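Local coordinates for protein hydroquinone dioxygenase large subunit (Pseudomonas sp., PDB 4ZXA) that forms the large subunit of a two-subunit, iron(II)-dependent hydroquinone 1,2-dioxygenase of the cupin type, which probably opens the hydroquinone ring, at residues P183-F194 with F217-S226. Sequence-based numbering, arbitrary orientation.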
ATOM      1  N   PRO E 183     -18.577 -29.167   8.990  1.00 30.91           N
ATOM      2  CA  PRO E 183     -19.147 -29.732   7.766  1.00 33.08           C
ATOM      3  C   PRO E 183     -18.179 -29.650   6.601  1.00 33.80           C
ATOM      4  O   PRO E 183     -17.240 -28.850   6.644  1.00 31.51           O
ATOM      5  CB  PRO E 183     -20.326 -28.798   7.491  1.00 31.99           C
ATOM      6  CG  PRO E 183     -19.827 -27.476   7.966  1.00 29.62           C
ATOM      7  CD  PRO E 183     -19.044 -27.792   9.227  1.00 26.41           C
ATOM      8  N   LEU E 184     -18.419 -30.456   5.569  1.00 29.43           N
ATOM      9  CA  LEU E 184     -17.721 -30.275   4.298  1.00 34.24           C
ATOM     10  C   LEU E 184     -18.365 -29.090   3.574  1.00 35.15           C
ATOM     11  O   LEU E 184     -19.196 -28.386   4.153  1.00 32.38           O
ATOM     12  CB  LEU E 184     -17.753 -31.560   3.456  1.00 35.89           C
ATOM     13  CG  LEU E 184     -17.129 -32.827   4.094  1.00 35.87           C
ATOM     14  CD1 LEU E 184     -17.355 -34.063   3.241  1.00 28.09           C
ATOM     15  CD2 LEU E 184     -15.636 -32.667   4.400  1.00 26.44           C
ATOM     16  N   ARG E 185     -17.997 -28.862   2.319  1.00 34.06           N
ATOM     17  CA  ARG E 185     -18.436 -27.647   1.639  1.00 38.76           C
ATOM     18  C   ARG E 185     -19.175 -27.916   0.323  1.00 40.68           C
ATOM     19  O   ARG E 185     -19.057 -27.148  -0.644  1.00 33.80           O
ATOM     20  CB  ARG E 185     -17.236 -26.715   1.411  1.00 31.62           C
ATOM     21  CG  ARG E 185     -16.500 -26.332   2.691  1.00 33.32           C
ATOM     22  CD  ARG E 185     -15.433 -25.259   2.442  1.00 31.59           C
ATOM     23  NE  ARG E 185     -14.900 -24.720   3.691  1.00 29.71           N
ATOM     24  CZ  ARG E 185     -13.647 -24.308   3.854  1.00 27.91           C
ATOM     25  NH1 ARG E 185     -12.789 -24.390   2.852  1.00 22.25           N
ATOM     26  NH2 ARG E 185     -13.250 -23.818   5.022  1.00 23.74           N
ATOM     27  N   ASN E 186     -19.942 -29.000   0.280  1.00 34.51           N
ATOM     28  CA  ASN E 186     -20.580 -29.371  -0.974  1.00 41.11           C
ATOM     29  C   ASN E 186     -21.658 -28.366  -1.400  1.00 39.68           C
ATOM     30  O   ASN E 186     -22.050 -28.329  -2.558  1.00 40.16           O
ATOM     31  CB  ASN E 186     -21.118 -30.806  -0.925  1.00 40.77           C
ATOM     32  CG  ASN E 186     -21.563 -31.316  -2.295  1.00 50.61           C
ATOM     33  OD1 ASN E 186     -20.750 -31.492  -3.215  1.00 45.20           O
ATOM     34  ND2 ASN E 186     -22.860 -31.560  -2.433  1.00 55.43           N
ATOM     35  N   ASP E 187     -22.111 -27.536  -0.469  1.00 34.61           N
ATOM     36  CA  ASP E 187     -23.078 -26.487  -0.788  1.00 40.68           C
ATOM     37  C   ASP E 187     -22.423 -25.149  -1.136  1.00 40.89           C
ATOM     38  O   ASP E 187     -23.093 -24.123  -1.112  1.00 47.32           O
ATOM     39  CB  ASP E 187     -24.044 -26.266   0.384  1.00 44.10           C
ATOM     40  CG  ASP E 187     -23.329 -25.785   1.659  1.00 58.89           C
ATOM     41  OD1 ASP E 187     -22.166 -26.198   1.905  1.00 52.86           O
ATOM     42  OD2 ASP E 187     -23.931 -24.991   2.423  1.00 60.93           O
ATOM     43  N   LEU E 188     -21.125 -25.144  -1.437  1.00 35.36           N
ATOM     44  CA  LEU E 188     -20.451 -23.902  -1.834  1.00 32.30           C
ATOM     45  C   LEU E 188     -19.867 -23.950  -3.246  1.00 32.96           C
ATOM     46  O   LEU E 188     -19.364 -24.975  -3.699  1.00 29.48           O
ATOM     47  CB  LEU E 188     -19.357 -23.507  -0.842  1.00 31.26           C
ATOM     48  CG  LEU E 188     -19.835 -23.170   0.568  1.00 43.40           C
ATOM     49  CD1 LEU E 188     -18.653 -22.879   1.484  1.00 31.57           C
ATOM     50  CD2 LEU E 188     -20.809 -22.001   0.530  1.00 43.54           C
ATOM     51  N   PRO E 189     -19.923 -22.820  -3.948  1.00 28.91           N
ATOM     52  CA  PRO E 189     -19.389 -22.811  -5.307  1.00 25.88           C
ATOM     53  C   PRO E 189     -17.865 -22.880  -5.295  1.00 28.49           C
ATOM     54  O   PRO E 189     -17.204 -22.338  -4.393  1.00 28.53           O
ATOM     55  CB  PRO E 189     -19.852 -21.459  -5.846  1.00 22.47           C
ATOM     56  CG  PRO E 189     -19.858 -20.579  -4.622  1.00 24.67           C
ATOM     57  CD  PRO E 189     -20.327 -21.478  -3.494  1.00 24.60           C
ATOM     58  N   VAL E 190     -17.322 -23.565  -6.290  1.00 25.53           N
ATOM     59  CA  VAL E 190     -15.888 -23.580  -6.530  1.00 30.67           C
ATOM     60  C   VAL E 190     -15.423 -22.169  -6.880  1.00 26.24           C
ATOM     61  O   VAL E 190     -15.997 -21.522  -7.753  1.00 29.05           O
ATOM     62  CB  VAL E 190     -15.557 -24.513  -7.703  1.00 29.01           C
ATOM     63  CG1 VAL E 190     -14.052 -24.532  -7.990  1.00 22.94           C
ATOM     64  CG2 VAL E 190     -16.101 -25.911  -7.428  1.00 29.97           C
ATOM     65  N   ASN E 191     -14.384 -21.697  -6.202  1.00 27.02           N
ATOM     66  CA  ASN E 191     -13.805 -20.387  -6.504  1.00 26.57           C
ATOM     67  C   ASN E 191     -13.262 -20.355  -7.931  1.00 25.73           C
ATOM     68  O   ASN E 191     -12.721 -21.353  -8.413  1.00 22.71           O
ATOM     69  CB  ASN E 191     -12.695 -20.034  -5.502  1.00 21.11           C
ATOM     70  CG  ASN E 191     -12.189 -18.610  -5.671  1.00 27.48           C
ATOM     71  OD1 ASN E 191     -11.330 -18.332  -6.521  1.00 27.78           O
ATOM     72  ND2 ASN E 191     -12.719 -17.693  -4.860  1.00 23.72           N
ATOM     73  N   ARG E 192     -13.397 -19.211  -8.602  1.00 25.26           N
ATOM     74  CA  ARG E 192     -13.037 -19.110 -10.018  1.00 30.16           C
ATOM     75  C   ARG E 192     -11.566 -19.413 -10.305  1.00 29.29           C
ATOM     76  O   ARG E 192     -11.220 -19.760 -11.437  1.00 32.34           O
ATOM     77  CB  ARG E 192     -13.382 -17.735 -10.590  1.00 25.76           C
ATOM     78  CG  ARG E 192     -12.334 -16.670 -10.278  1.00 29.18           C
ATOM     79  CD  ARG E 192     -12.630 -15.912  -8.977  1.00 31.03           C
ATOM     80  NE  ARG E 192     -11.722 -14.777  -8.808  1.00 33.13           N
ATOM     81  CZ  ARG E 192     -10.710 -14.730  -7.936  1.00 29.98           C
ATOM     82  NH1 ARG E 192     -10.460 -15.746  -7.118  1.00 26.95           N
ATOM     83  NH2 ARG E 192      -9.939 -13.656  -7.883  1.00 27.61           N
ATOM     84  N   GLN E 193     -10.698 -19.272  -9.309  1.00 23.50           N
ATOM     85  CA  GLN E 193      -9.281 -19.563  -9.538  1.00 23.50           C
ATOM     86  C   GLN E 193      -8.904 -20.985  -9.132  1.00 22.63           C
ATOM     87  O   GLN E 193      -7.734 -21.340  -9.107  1.00 26.61           O
ATOM     88  CB  GLN E 193      -8.363 -18.524  -8.877  1.00 20.66           C
ATOM     89  CG  GLN E 193      -8.400 -17.161  -9.571  1.00 22.62           C
ATOM     90  CD  GLN E 193      -7.217 -16.249  -9.217  1.00 21.37           C
ATOM     91  OE1 GLN E 193      -6.349 -16.595  -8.415  1.00 23.30           O
ATOM     92  NE2 GLN E 193      -7.188 -15.082  -9.824  1.00 19.84           N
ATOM     93  N   PHE E 194      -9.904 -21.796  -8.816  1.00 23.03           N
ATOM     94  CA  PHE E 194      -9.690 -23.218  -8.596  1.00 22.03           C
ATOM     95  C   PHE E 194     -10.611 -24.027  -9.510  1.00 27.93           C
ATOM     96  O   PHE E 194     -10.795 -25.230  -9.309  1.00 30.75           O
ATOM     97  CB  PHE E 194      -9.910 -23.598  -7.121  1.00 23.18           C
ATOM     98  CG  PHE E 194      -8.831 -23.086  -6.186  1.00 22.23           C
ATOM     99  CD1 PHE E 194      -7.492 -23.234  -6.502  1.00 20.47           C
ATOM    100  CD2 PHE E 194      -9.164 -22.448  -5.000  1.00 21.93           C
ATOM    101  CE1 PHE E 194      -6.502 -22.771  -5.655  1.00 22.50           C
ATOM    102  CE2 PHE E 194      -8.172 -21.971  -4.143  1.00 25.17           C
ATOM    103  CZ  PHE E 194      -6.837 -22.129  -4.470  1.00 20.29           C
ATOM    104  N   PHE E 217     -12.156 -37.376   3.010  1.00 23.86           N
ATOM    105  CA  PHE E 217     -12.762 -36.385   2.112  1.00 23.04           C
ATOM    106  C   PHE E 217     -11.703 -35.798   1.202  1.00 23.39           C
ATOM    107  O   PHE E 217     -10.513 -36.048   1.386  1.00 28.72           O
ATOM    108  CB  PHE E 217     -13.458 -35.263   2.899  1.00 23.02           C
ATOM    109  CG  PHE E 217     -12.506 -34.365   3.657  1.00 23.44           C
ATOM    110  CD1 PHE E 217     -11.858 -34.819   4.792  1.00 25.23           C
ATOM    111  CD2 PHE E 217     -12.273 -33.072   3.238  1.00 22.95           C
ATOM    112  CE1 PHE E 217     -10.978 -34.001   5.493  1.00 23.86           C
ATOM    113  CE2 PHE E 217     -11.409 -32.246   3.935  1.00 23.22           C
ATOM    114  CZ  PHE E 217     -10.757 -32.712   5.066  1.00 24.63           C
ATOM    115  N   SER E 218     -12.121 -35.023   0.212  1.00 23.79           N
ATOM    116  CA  SER E 218     -11.150 -34.374  -0.648  1.00 23.30           C
ATOM    117  C   SER E 218     -10.788 -33.012  -0.100  1.00 25.21           C
ATOM    118  O   SER E 218     -11.592 -32.084  -0.122  1.00 23.51           O
ATOM    119  CB  SER E 218     -11.667 -34.235  -2.072  1.00 26.10           C
ATOM    120  OG  SER E 218     -10.817 -33.385  -2.813  1.00 25.92           O
ATOM    121  N   LEU E 219      -9.561 -32.902   0.386  1.00 23.98           N
ATOM    122  CA  LEU E 219      -9.052 -31.649   0.899  1.00 24.86           C
ATOM    123  C   LEU E 219      -8.904 -30.573  -0.205  1.00 23.79           C
ATOM    124  O   LEU E 219      -9.207 -29.407   0.023  1.00 21.60           O
ATOM    125  CB  LEU E 219      -7.731 -31.888   1.637  1.00 20.18           C
ATOM    126  CG  LEU E 219      -7.029 -30.669   2.244  1.00 22.84           C
ATOM    127  CD1 LEU E 219      -7.868 -30.045   3.371  1.00 17.76           C
ATOM    128  CD2 LEU E 219      -5.624 -31.034   2.735  1.00 17.80           C
ATOM    129  N   PHE E 220      -8.439 -30.956  -1.391  1.00 27.52           N
ATOM    130  CA  PHE E 220      -8.265 -29.972  -2.468  1.00 26.91           C
ATOM    131  C   PHE E 220      -9.617 -29.387  -2.892  1.00 26.87           C
ATOM    132  O   PHE E 220      -9.730 -28.183  -3.168  1.00 25.98           O
ATOM    133  CB  PHE E 220      -7.523 -30.571  -3.668  1.00 21.46           C
ATOM    134  CG  PHE E 220      -6.059 -30.822  -3.417  1.00 26.52           C
ATOM    135  CD1 PHE E 220      -5.498 -30.585  -2.163  1.00 22.20           C
ATOM    136  CD2 PHE E 220      -5.237 -31.289  -4.441  1.00 24.37           C
ATOM    137  CE1 PHE E 220      -4.140 -30.810  -1.927  1.00 21.05           C
ATOM    138  CE2 PHE E 220      -3.886 -31.518  -4.217  1.00 25.92           C
ATOM    139  CZ  PHE E 220      -3.337 -31.278  -2.952  1.00 27.20           C
ATOM    140  N   LYS E 221     -10.631 -30.251  -2.931  1.00 21.40           N
ATOM    141  CA  LYS E 221     -12.006 -29.843  -3.215  1.00 29.94           C
ATOM    142  C   LYS E 221     -12.522 -28.902  -2.130  1.00 25.77           C
ATOM    143  O   LYS E 221     -13.145 -27.880  -2.393  1.00 27.52           O
ATOM    144  CB  LYS E 221     -12.924 -31.082  -3.307  1.00 29.32           C
ATOM    145  CG  LYS E 221     -14.417 -30.758  -3.330  1.00 25.76           C
ATOM    146  CD  LYS E 221     -15.284 -32.017  -3.346  1.00 31.10           C
ATOM    147  CE  LYS E 221     -16.770 -31.670  -3.251  1.00 35.70           C
ATOM    148  NZ  LYS E 221     -17.658 -32.859  -3.382  1.00 39.08           N
ATOM    149  N   TYR E 222     -12.266 -29.283  -0.897  1.00 24.30           N
ATOM    150  CA  TYR E 222     -12.682 -28.505   0.242  1.00 23.35           C
ATOM    151  C   TYR E 222     -12.024 -27.128   0.162  1.00 24.21           C
ATOM    152  O   TYR E 222     -12.701 -26.102   0.308  1.00 23.07           O
ATOM    153  CB  TYR E 222     -12.282 -29.274   1.498  1.00 24.69           C
ATOM    154  CG  TYR E 222     -12.580 -28.606   2.811  1.00 24.06           C
ATOM    155  CD1 TYR E 222     -13.756 -28.875   3.500  1.00 23.71           C
ATOM    156  CD2 TYR E 222     -11.667 -27.735   3.379  1.00 18.95           C
ATOM    157  CE1 TYR E 222     -14.013 -28.283   4.706  1.00 26.00           C
ATOM    158  CE2 TYR E 222     -11.921 -27.130   4.568  1.00 24.92           C
ATOM    159  CZ  TYR E 222     -13.087 -27.408   5.236  1.00 27.13           C
ATOM    160  OH  TYR E 222     -13.310 -26.796   6.446  1.00 29.89           O
ATOM    161  N   LEU E 223     -10.719 -27.095  -0.103  1.00 19.84           N
ATOM    162  CA  LEU E 223     -10.032 -25.815  -0.259  1.00 22.70           C
ATOM    163  C   LEU E 223     -10.555 -25.051  -1.475  1.00 24.91           C
ATOM    164  O   LEU E 223     -10.733 -23.836  -1.418  1.00 25.52           O
ATOM    165  CB  LEU E 223      -8.511 -25.987  -0.344  1.00 18.33           C
ATOM    166  CG  LEU E 223      -7.869 -26.571   0.920  1.00 22.21           C
ATOM    167  CD1 LEU E 223      -6.358 -26.650   0.765  1.00 19.55           C
ATOM    168  CD2 LEU E 223      -8.247 -25.769   2.156  1.00 23.31           C
ATOM    169  N   SER E 224     -10.828 -25.763  -2.566  1.00 25.81           N
ATOM    170  CA  SER E 224     -11.250 -25.095  -3.800  1.00 26.11           C
ATOM    171  C   SER E 224     -12.526 -24.304  -3.562  1.00 25.44           C
ATOM    172  O   SER E 224     -12.864 -23.398  -4.330  1.00 26.62           O
ATOM    173  CB  SER E 224     -11.438 -26.095  -4.955  1.00 26.77           C
ATOM    174  OG  SER E 224     -12.639 -26.853  -4.832  1.00 24.75           O
ATOM    175  N   ARG E 225     -13.238 -24.663  -2.500  1.00 22.73           N
ATOM    176  CA  ARG E 225     -14.517 -24.039  -2.219  1.00 26.39           C
ATOM    177  C   ARG E 225     -14.425 -23.034  -1.073  1.00 26.60           C
ATOM    178  O   ARG E 225     -15.439 -22.575  -0.564  1.00 28.16           O
ATOM    179  CB  ARG E 225     -15.589 -25.103  -1.976  1.00 24.95           C
ATOM    180  CG  ARG E 225     -15.836 -25.978  -3.216  1.00 31.85           C
ATOM    181  CD  ARG E 225     -16.756 -27.172  -2.948  1.00 28.85           C
ATOM    182  NE  ARG E 225     -16.982 -27.946  -4.166  1.00 35.36           N
ATOM    183  CZ  ARG E 225     -18.165 -28.126  -4.752  1.00 33.99           C
ATOM    184  NH1 ARG E 225     -19.271 -27.611  -4.233  1.00 28.74           N
ATOM    185  NH2 ARG E 225     -18.241 -28.846  -5.861  1.00 31.76           N
ATOM    186  N   SER E 226     -13.202 -22.676  -0.694  1.00 27.00           N
ATOM    187  CA  SER E 226     -12.987 -21.650   0.322  1.00 27.44           C
ATOM    188  C   SER E 226     -13.405 -20.270  -0.167  1.00 26.86           C
ATOM    189  O   SER E 226     -13.005 -19.850  -1.245  1.00 31.68           O
ATOM    190  CB  SER E 226     -11.519 -21.615   0.747  1.00 25.79           C
ATOM    191  OG  SER E 226     -11.270 -20.505   1.599  1.00 28.71           O
TER
HETATM  192  O   HOH W   1     -17.249 -20.918  -1.681  1.00 29.76           O
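The loop from Arg185 to Phe194 packs against helix 219-224 of this cupin-type subunit, meeting Tyr222 and Ser224 there and Arg225 in the residues that follow. The guanidinium of Arg185 lies nearly flat on the Tyr222 ring, planes 17° apart, with CZ 3.8 Å from the ring centroid in a cation-pi contact. Extended from CG to NE, the Arg185 chain also carries its CD over the same face, and NH1 reaches back to the Tyr222 carbonyl O (3.1 Å), approaching from above the carbonyl plane. Replacing Arg185 with alanine would remove the group over this ring face and is likely to leave the Tyr222 carbonyl without its guanidinium donor. Further along, Asn191 N donates to Ser224 O at 3.0 Å, while Phe194 brings its CB to 3.6 Å from Ser224 CB. The Arg225 chain runs along the type I turn from Arg185 to Leu188: its CD sits 3.3 Å from Arg185 O, Val190 CG2 covers one guanidinium face, and its NE is held by Gln199. One water links Pro189 O to Arg225 O. At the strand end, Leu184 CD2 packs 3.6 Å from Phe217 CD2, and Phe217 and Ser218 pair with a strand of the small subunit. Ser218 OG accepts from Lys221 N as the N-cap, and Asn191 OD1, accepting from Gln193 N, closes an Asx turn, while its ND2 bonds to Glu149. The whole is a loop packed against a short N-capped helix beside the small-subunit interface, joined by an arginine-tyrosine stack and one backbone hydrogen bond.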